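Local coordinates for uncharacterized protein (Parabacteroides merdae, PDB 4MXN) that is of uncharacterised function but probably hydrolyses glycosidic bonds in pectin-like polysaccharides, at residues I76-G81 against I111-K116; D211-M216 against N234-D239; G121-V126 against A191-R196. All coordinates share one frame; numbering follows the deposited sequence.

Contact 1 (I76-G81 against I111-K116)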
loop_
_atom_site.group_PDB
_atom_site.type_symbol
_atom_site.label_atom_id
_atom_site.label_comp_id
_atom_site.label_asym_id
_atom_site.label_seq_id
_atom_site.Cartn_x
_atom_site.Cartn_y
_atom_site.Cartn_z
ATOM N N ILE A 76 -1.657 8.254 -6.955
ATOM C CA ILE A 76 -2.862 7.457 -7.113
ATOM C C ILE A 76 -3.868 7.970 -6.102
ATOM O O ILE A 76 -3.565 8.037 -4.913
ATOM C CB ILE A 76 -2.589 5.927 -6.967
ATOM C CG1 ILE A 76 -1.894 5.371 -8.248
ATOM C CG2 ILE A 76 -3.904 5.154 -6.658
ATOM C CD1 ILE A 76 -1.260 3.950 -8.089
ATOM N N ARG A 77 -5.062 8.345 -6.570
ATOM C CA ARG A 77 -6.121 8.797 -5.680
ATOM C C ARG A 77 -7.238 7.772 -5.660
ATOM O O ARG A 77 -7.805 7.470 -6.703
ATOM C CB ARG A 77 -6.683 10.174 -6.119
ATOM C CG ARG A 77 -5.653 11.316 -6.201
ATOM C CD ARG A 77 -5.587 12.163 -4.965
ATOM N NE ARG A 77 -6.912 12.558 -4.472
ATOM C CZ ARG A 77 -7.116 13.073 -3.268
ATOM N NH1 ARG A 77 -6.091 13.291 -2.451
ATOM N NH2 ARG A 77 -8.347 13.380 -2.872
ATOM N N ILE A 78 -7.566 7.255 -4.476
ATOM C CA ILE A 78 -8.688 6.323 -4.270
ATOM C C ILE A 78 -9.730 7.159 -3.552
ATOM O O ILE A 78 -9.589 7.415 -2.365
ATOM C CB ILE A 78 -8.264 5.031 -3.512
ATOM C CG1 ILE A 78 -7.072 4.355 -4.256
ATOM C CG2 ILE A 78 -9.459 4.048 -3.422
ATOM C CD1 ILE A 78 -6.085 3.760 -3.381
ATOM N N GLU A 79 -10.717 7.688 -4.291
ATOM C CA GLU A 79 -11.652 8.627 -3.679
ATOM C C GLU A 79 -12.648 7.921 -2.763
ATOM O O GLU A 79 -12.764 6.697 -2.813
ATOM C CB GLU A 79 -12.371 9.481 -4.733
ATOM C CG GLU A 79 -11.436 10.274 -5.645
ATOM C CD GLU A 79 -10.511 11.328 -5.058
ATOM O OE1 GLU A 79 -10.726 11.771 -3.905
ATOM O OE2 GLU A 79 -9.574 11.735 -5.781
ATOM N N GLU A 80 -13.346 8.708 -1.899
ATOM C CA GLU A 80 -14.339 8.179 -0.981
ATOM C C GLU A 80 -15.371 7.384 -1.773
ATOM O O GLU A 80 -15.828 7.841 -2.813
ATOM C CB GLU A 80 -15.004 9.302 -0.164
ATOM C CG GLU A 80 -15.548 8.772 1.151
ATOM C CD GLU A 80 -16.050 9.803 2.143
ATOM O OE1 GLU A 80 -16.860 10.671 1.741
ATOM O OE2 GLU A 80 -15.692 9.702 3.340
ATOM N N GLY A 81 -15.671 6.184 -1.321
ATOM C CA GLY A 81 -16.608 5.324 -2.041
ATOM C C GLY A 81 -15.921 4.380 -3.012
ATOM O O GLY A 81 -16.572 3.483 -3.557
ATOM N N ILE A 111 6.174 10.859 -5.438
ATOM C CA ILE A 111 5.061 9.913 -5.621
ATOM C C ILE A 111 4.064 10.061 -4.485
ATOM O O ILE A 111 4.402 10.508 -3.392
ATOM C CB ILE A 111 5.568 8.452 -5.759
ATOM C CG1 ILE A 111 6.494 8.056 -4.574
ATOM C CG2 ILE A 111 6.268 8.232 -7.105
ATOM C CD1 ILE A 111 6.678 6.613 -4.380
ATOM N N GLY A 112 2.842 9.643 -4.736
ATOM C CA GLY A 112 1.821 9.753 -3.717
ATOM C C GLY A 112 0.655 8.809 -3.843
ATOM O O GLY A 112 0.403 8.238 -4.905
ATOM N N ILE A 113 -0.032 8.627 -2.711
ATOM C CA ILE A 113 -1.273 7.871 -2.551
ATOM C C ILE A 113 -2.170 8.737 -1.684
ATOM O O ILE A 113 -1.756 9.154 -0.605
ATOM C CB ILE A 113 -1.092 6.439 -1.964
ATOM C CG1 ILE A 113 -0.187 5.555 -2.862
ATOM C CG2 ILE A 113 -2.472 5.763 -1.748
ATOM C CD1 ILE A 113 0.331 4.345 -2.176
ATOM N N GLY A 114 -3.371 9.009 -2.164
ATOM C CA GLY A 114 -4.336 9.833 -1.454
ATOM C C GLY A 114 -5.768 9.429 -1.715
ATOM O O GLY A 114 -6.022 8.435 -2.408
ATOM N N GLY A 115 -6.691 10.216 -1.168
ATOM C CA GLY A 115 -8.127 9.975 -1.298
ATOM C C GLY A 115 -8.696 9.285 -0.078
ATOM O O GLY A 115 -7.976 8.581 0.634
ATOM N N LYS A 116 -9.991 9.476 0.184
ATOM C CA LYS A 116 -10.630 8.911 1.380
ATOM C C LYS A 116 -11.154 7.485 1.173
ATOM O O LYS A 116 -11.830 6.951 2.057
ATOM C CB LYS A 116 -11.766 9.829 1.850
ATOM C CG LYS A 116 -11.275 11.116 2.496
ATOM C CD LYS A 116 -12.459 11.976 2.885
ATOM C CE LYS A 116 -12.045 13.370 3.249
ATOM N NZ LYS A 116 -13.201 14.171 3.691
HETATM O O HOH W 1 -11.663 11.455 -1.499
#

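Contact 2 (D211-M216 against N234-D239)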
loop_
_atom_site.group_PDB
_atom_site.type_symbol
_atom_site.label_atom_id
_atom_site.label_comp_id
_atom_site.label_asym_id
_atom_site.label_seq_id
_atom_site.Cartn_x
_atom_site.Cartn_y
_atom_site.Cartn_z
ATOM N N ASP A 211 -1.750 12.556 12.533
ATOM C CA ASP A 211 -3.188 12.230 12.603
ATOM C C ASP A 211 -3.496 10.842 12.040
ATOM O O ASP A 211 -4.492 10.644 11.332
ATOM C CB ASP A 211 -4.034 13.301 11.871
ATOM C CG ASP A 211 -3.889 14.680 12.466
ATOM O OD1 ASP A 211 -3.853 14.787 13.701
ATOM O OD2 ASP A 211 -3.744 15.638 11.697
ATOM N N CYS A 212 -2.652 9.878 12.362
ATOM C CA CYS A 212 -2.891 8.518 11.891
ATOM C C CYS A 212 -3.573 7.699 12.967
ATOM O O CYS A 212 -3.284 7.866 14.155
ATOM C CB CYS A 212 -1.591 7.888 11.407
ATOM S SG CYS A 212 -0.941 8.692 9.924
ATOM N N TYR A 213 -4.540 6.865 12.548
ATOM C CA TYR A 213 -5.306 6.018 13.471
ATOM C C TYR A 213 -5.025 4.546 13.180
ATOM O O TYR A 213 -5.039 4.140 12.012
ATOM C CB TYR A 213 -6.825 6.314 13.370
ATOM C CG TYR A 213 -7.661 5.580 14.399
ATOM C CD1 TYR A 213 -7.697 6.000 15.724
ATOM C CD2 TYR A 213 -8.427 4.470 14.044
ATOM C CE1 TYR A 213 -8.453 5.321 16.678
ATOM C CE2 TYR A 213 -9.197 3.787 14.989
ATOM C CZ TYR A 213 -9.197 4.209 16.307
ATOM O OH TYR A 213 -9.949 3.515 17.223
ATOM N N PHE A 214 -4.751 3.759 14.236
ATOM C CA PHE A 214 -4.513 2.308 14.140
ATOM C C PHE A 214 -5.631 1.646 14.946
ATOM O O PHE A 214 -5.705 1.883 16.145
ATOM C CB PHE A 214 -3.108 1.950 14.638
ATOM C CG PHE A 214 -2.028 2.732 13.934
ATOM C CD1 PHE A 214 -1.510 2.297 12.716
ATOM C CD2 PHE A 214 -1.561 3.936 14.461
ATOM C CE1 PHE A 214 -0.526 3.034 12.058
ATOM C CE2 PHE A 214 -0.569 4.660 13.811
ATOM C CZ PHE A 214 -0.063 4.210 12.613
ATOM N N ASN A 215 -6.562 0.916 14.290
ATOM C CA ASN A 215 -7.728 0.382 15.004
ATOM C C ASN A 215 -7.428 -0.874 15.901
ATOM O O ASN A 215 -8.346 -1.393 16.556
ATOM C CB ASN A 215 -8.857 0.070 14.005
ATOM C CG ASN A 215 -8.772 -1.298 13.384
ATOM O OD1 ASN A 215 -7.686 -1.915 13.313
ATOM N ND2 ASN A 215 -9.922 -1.803 12.932
HETATM N N MSE A 216 -6.183 -1.379 15.843
HETATM C CA MSE A 216 -5.623 -2.545 16.551
HETATM C C MSE A 216 -5.250 -2.165 17.999
HETATM O O MSE A 216 -5.009 -0.996 18.266
HETATM C CB MSE A 216 -4.371 -3.058 15.779
HETATM C CG MSE A 216 -3.226 -2.017 15.676
HETATM SE SE MSE A 216 -1.729 -2.437 14.477
HETATM C CE MSE A 216 -1.002 -4.032 15.350
ATOM N N ASN A 234 0.099 13.101 17.021
ATOM C CA ASN A 234 -1.269 12.603 17.185
ATOM C C ASN A 234 -1.511 11.279 16.377
ATOM O O ASN A 234 -2.476 11.165 15.610
ATOM C CB ASN A 234 -2.297 13.715 16.806
ATOM C CG ASN A 234 -3.733 13.355 17.100
ATOM O OD1 ASN A 234 -4.048 12.703 18.109
ATOM N ND2 ASN A 234 -4.622 13.677 16.169
ATOM N N CYS A 235 -0.605 10.300 16.540
ATOM C CA CYS A 235 -0.751 8.966 15.944
ATOM C C CYS A 235 -1.121 8.052 17.085
ATOM O O CYS A 235 -0.354 7.946 18.043
ATOM C CB CYS A 235 0.523 8.533 15.228
ATOM S SG CYS A 235 0.935 9.549 13.794
ATOM N N ILE A 236 -2.360 7.524 17.079
ATOM C CA ILE A 236 -2.885 6.792 18.234
ATOM C C ILE A 236 -3.533 5.432 17.915
ATOM O O ILE A 236 -3.953 5.183 16.790
ATOM C CB ILE A 236 -3.932 7.690 18.985
ATOM C CG1 ILE A 236 -5.132 8.079 18.061
ATOM C CG2 ILE A 236 -3.278 8.942 19.615
ATOM C CD1 ILE A 236 -6.495 8.275 18.769
ATOM N N THR A 237 -3.663 4.590 18.966
ATOM C CA THR A 237 -4.377 3.310 18.967
ATOM C C THR A 237 -5.791 3.585 19.586
ATOM O O THR A 237 -5.980 4.693 20.104
ATOM C CB THR A 237 -3.556 2.211 19.681
ATOM O OG1 THR A 237 -2.994 2.721 20.887
ATOM C CG2 THR A 237 -2.465 1.626 18.792
ATOM N N PRO A 238 -6.793 2.646 19.547
ATOM C CA PRO A 238 -8.146 2.952 20.064
ATOM C C PRO A 238 -8.237 3.513 21.494
ATOM O O PRO A 238 -9.183 4.250 21.782
ATOM C CB PRO A 238 -8.847 1.591 19.995
ATOM C CG PRO A 238 -8.245 0.937 18.867
ATOM C CD PRO A 238 -6.783 1.297 18.948
ATOM N N ASP A 239 -7.274 3.179 22.376
ATOM C CA ASP A 239 -7.208 3.675 23.764
ATOM C C ASP A 239 -6.757 5.146 23.822
ATOM O O ASP A 239 -6.914 5.790 24.864
ATOM C CB ASP A 239 -6.259 2.799 24.612
ATOM C CG ASP A 239 -4.865 2.561 24.026
ATOM O OD1 ASP A 239 -4.529 3.192 22.992
ATOM O OD2 ASP A 239 -4.127 1.723 24.582
#

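Contact 3 (G121-V126 against A191-R196)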
loop_
_atom_site.group_PDB
_atom_site.type_symbol
_atom_site.label_atom_id
_atom_site.label_comp_id
_atom_site.label_asym_id
_atom_site.label_seq_id
_atom_site.Cartn_x
_atom_site.Cartn_y
_atom_site.Cartn_z
ATOM N N GLY A 121 -6.932 -5.533 1.589
ATOM C CA GLY A 121 -5.964 -6.619 1.431
ATOM C C GLY A 121 -6.498 -8.021 1.310
ATOM O O GLY A 121 -5.745 -8.919 0.901
ATOM N N ARG A 122 -7.784 -8.253 1.695
ATOM C CA ARG A 122 -8.425 -9.584 1.661
ATOM C C ARG A 122 -7.478 -10.653 2.216
ATOM O O ARG A 122 -7.265 -11.695 1.600
ATOM C CB ARG A 122 -8.868 -9.930 0.222
ATOM C CG ARG A 122 -9.954 -8.978 -0.297
ATOM C CD ARG A 122 -10.964 -9.655 -1.179
ATOM N NE ARG A 122 -11.684 -10.754 -0.531
ATOM C CZ ARG A 122 -11.848 -11.957 -1.076
ATOM N NH1 ARG A 122 -11.323 -12.232 -2.263
ATOM N NH2 ARG A 122 -12.532 -12.897 -0.433
ATOM N N SER A 123 -6.883 -10.365 3.388
ATOM C CA SER A 123 -5.836 -11.157 4.016
ATOM C C SER A 123 -6.092 -12.670 4.072
ATOM O O SER A 123 -5.194 -13.411 3.694
ATOM C CB SER A 123 -5.539 -10.637 5.418
ATOM O OG SER A 123 -6.595 -10.892 6.327
ATOM N N ILE A 124 -7.269 -13.128 4.527
ATOM C CA ILE A 124 -7.529 -14.568 4.673
ATOM C C ILE A 124 -7.469 -15.260 3.305
ATOM O O ILE A 124 -6.727 -16.234 3.157
ATOM C CB ILE A 124 -8.852 -14.875 5.448
ATOM C CG1 ILE A 124 -8.719 -14.359 6.924
ATOM C CG2 ILE A 124 -9.237 -16.398 5.366
ATOM C CD1 ILE A 124 -9.784 -14.693 7.892
ATOM N N ALA A 125 -8.184 -14.741 2.317
ATOM C CA ALA A 125 -8.210 -15.331 0.968
ATOM C C ALA A 125 -6.855 -15.248 0.260
ATOM O O ALA A 125 -6.464 -16.212 -0.393
ATOM C CB ALA A 125 -9.284 -14.660 0.130
ATOM N N VAL A 126 -6.122 -14.123 0.419
ATOM C CA VAL A 126 -4.791 -13.934 -0.200
ATOM C C VAL A 126 -3.778 -14.902 0.454
ATOM O O VAL A 126 -3.031 -15.586 -0.260
ATOM C CB VAL A 126 -4.326 -12.451 -0.138
ATOM C CG1 VAL A 126 -2.839 -12.317 -0.476
ATOM C CG2 VAL A 126 -5.162 -11.569 -1.063
ATOM N N ALA A 191 -7.161 -3.262 11.023
ATOM C CA ALA A 191 -6.519 -4.579 11.095
ATOM C C ALA A 191 -7.234 -5.632 10.259
ATOM O O ALA A 191 -6.559 -6.441 9.631
ATOM C CB ALA A 191 -6.435 -5.052 12.541
ATOM N N GLY A 192 -8.569 -5.601 10.250
ATOM C CA GLY A 192 -9.384 -6.610 9.584
ATOM C C GLY A 192 -9.136 -7.920 10.298
ATOM O O GLY A 192 -9.281 -7.989 11.516
ATOM N N ALA A 193 -8.648 -8.934 9.572
ATOM C CA ALA A 193 -8.309 -10.221 10.188
ATOM C C ALA A 193 -6.793 -10.314 10.535
ATOM O O ALA A 193 -6.343 -11.320 11.063
ATOM C CB ALA A 193 -8.712 -11.350 9.260
ATOM N N SER A 194 -6.012 -9.278 10.230
ATOM C CA SER A 194 -4.558 -9.275 10.477
ATOM C C SER A 194 -4.177 -9.065 11.959
ATOM O O SER A 194 -4.674 -8.132 12.601
ATOM C CB SER A 194 -3.885 -8.186 9.648
ATOM O OG SER A 194 -2.503 -8.104 9.961
ATOM N N ASP A 195 -3.235 -9.883 12.464
ATOM C CA ASP A 195 -2.687 -9.707 13.818
ATOM C C ASP A 195 -1.255 -9.154 13.716
ATOM O O ASP A 195 -0.534 -9.098 14.719
ATOM C CB ASP A 195 -2.726 -11.040 14.613
ATOM C CG ASP A 195 -1.867 -12.187 14.094
ATOM O OD1 ASP A 195 -1.257 -12.043 13.007
ATOM O OD2 ASP A 195 -1.764 -13.212 14.798
ATOM N N ARG A 196 -0.847 -8.783 12.485
ATOM C CA ARG A 196 0.488 -8.294 12.156
ATOM C C ARG A 196 0.632 -6.790 12.406
ATOM O O ARG A 196 -0.362 -6.092 12.627
ATOM C CB ARG A 196 0.822 -8.639 10.688
ATOM C CG ARG A 196 0.956 -10.161 10.479
ATOM C CD ARG A 196 0.883 -10.587 9.016
ATOM N NE ARG A 196 -0.426 -10.299 8.396
ATOM C CZ ARG A 196 -1.479 -11.110 8.440
ATOM N NH1 ARG A 196 -1.413 -12.260 9.100
ATOM N NH2 ARG A 196 -2.613 -10.771 7.831
HETATM O O HOH W 2 -4.910 -12.430 8.091
#

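Contact 1 (I76-G81 against I111-K116)
The guanidinium of R77 lays one face over the G114–G115 peptide, with R77 NH1 3.4 Å from G115 N; the peptide atoms sit toward the rim of that face. At the guanidinium edge, in plane, comes E79 OE2. R77 grips this carboxylate side-on, NE to OE2 and NH2 to OE1 at 3.1 Å each, the OE1 bond using the syn lone pair. Bends at chi2 (-95°) and chi3 fold the arginine back over the neighbouring segment, where a side chain on G114 would collide with NH1. Q163 OE1 accepts from G115 N and, weakly, from R77 NH1.

The two backbones are strands of successive coils in a right-handed parallel beta-helix, the fold of family 28, and they run parallel within 3°. I76 N donates to G112 O and G114 N to I76 O, both at 2.9 Å, while I78 N reaches G114 O at 2.8 Å. I76 and I113 point to the face turned from R77; I78 CD1 touches I113 CG2 at 4.4 Å, and I113 packs against I151 and M153. Past the strand ends, one water donates to E79 OE1 and accepts from E80 N and K116 N. Beside it E80 and K116 cross obliquely, CB to CB at 3.8 Å.

Contact 2 (D211-M216 against N234-D239)
The backbones of D211–M216 and N234–D239 travel the same way, 25° apart end to end, and join through a single bridge at Y213 and I236. I236 N donates to C212 O at 3.1 Å, and F214 N donates to I236 O at 3.0 Å. CA-H...O contacts from C235 to C212 O and from T237 to F214 O supplement these bonds.

Residues in register meet in turn along the two segments. N234 ND2 bonds D211 OD1 at 2.8 Å; the acceptor lies in the amide plane and offers its anti lone pair, although carboxylate and amide planes stand 76° apart. C212 CB rests on C235 SG at 3.9 Å. Y213 extends with CG anti to its backbone N (chi1 -174°), which carries the ring across the other segment: I236 CD1 touches the ring edge, in plane, 4.0 Å from Y213 CD1, and the tyrosine side chain crosses P238 at about a right angle, bringing Y213 OH to 3.5 Å from P238 CG. With an alanine here, I236 CD1 and the P238 ring would probably be left without their packing partner, and a gap would open beside them. F214 presents its ring edge to I236 O, 3.6 Å from F214 CD2. P238 CD sits 3.0 Å from M216 O, a buried carbonyl without a polar partner in the model.

Parallel, hydrogen-bonded backbones whose side chains meet in register from one coil to the next fit consecutive coils of a parallel beta-helix, here close to its C-terminal end.

Contact 3 (G121-V126 against A191-R196)
A193 and S123 carry most of this small surface contact, their CB atoms directed at each other's segments. The A193 methyl lies 3.6 Å from S123 OG, and I124 adds the end of its chain, CD1 coming 3.8 Å from the same A193 CB. The methyl thus meets both a hydroxyl and an aliphatic tip at the first turn of the helix. S123 OG occupies the crowded position between backbone N and carbonyl carbon (chi1 70°), where it is hydrogen-bonded to D168 OD1 and has the A193 methyl alongside.

R196 approaches S123 from another side. Its guanidinium edge meets the serine CB, with NH2 3.8 Å away near the plane of the group; a bend at chi3 (-64°) helps turn the head in this direction. A water ties the two segments together: it donates to S123 OG at 2.9 Å and accepts from R196 NH2 at 2.8 Å, lying in the guanidinium plane, and has a weak bond to A193 O.

The A191–S194 segment forms a type II' beta turn, closed by S194 N donating to A191 O at 3.0 Å. Just beyond it S194 OG accepts from R196 N at 3.1 Å in an ST turn, which fixes the backbone from which the arginine side chain sets out.

D168 OD1 also bonds A193 N, and so is a shared acceptor for the two segments, while R196 is further held by the carbonyls of N171 and A169. The contact therefore sets the N-terminal turn of helix 123-136, entered through R122 at the N-cap after strand 118-120, against the loop that leaves strand 182-190 and leads on to strand 199-202.

In the fold
The three contacts sample different parts of one beta-helix. Contacts 1 and 2 both join neighbouring coils, at separate levels of the stack, with centres 20 Å apart and nearest atoms about 11 Å apart. Contact 3 instead sets the start of a helix beside a loop; its centre is 21 Å from that of contact 1, again without touching. Contacts 2 and 3 do meet, despite centres 18 Å apart: N215 OD1 probably accepts a hydrogen bond from A191 N at 2.7 Å, and M216 CE packs on R196 O at 3.5 Å. The 191-196 loop thereby joins the helix end to the later coils. None of the contacts can be tied firmly to an active site.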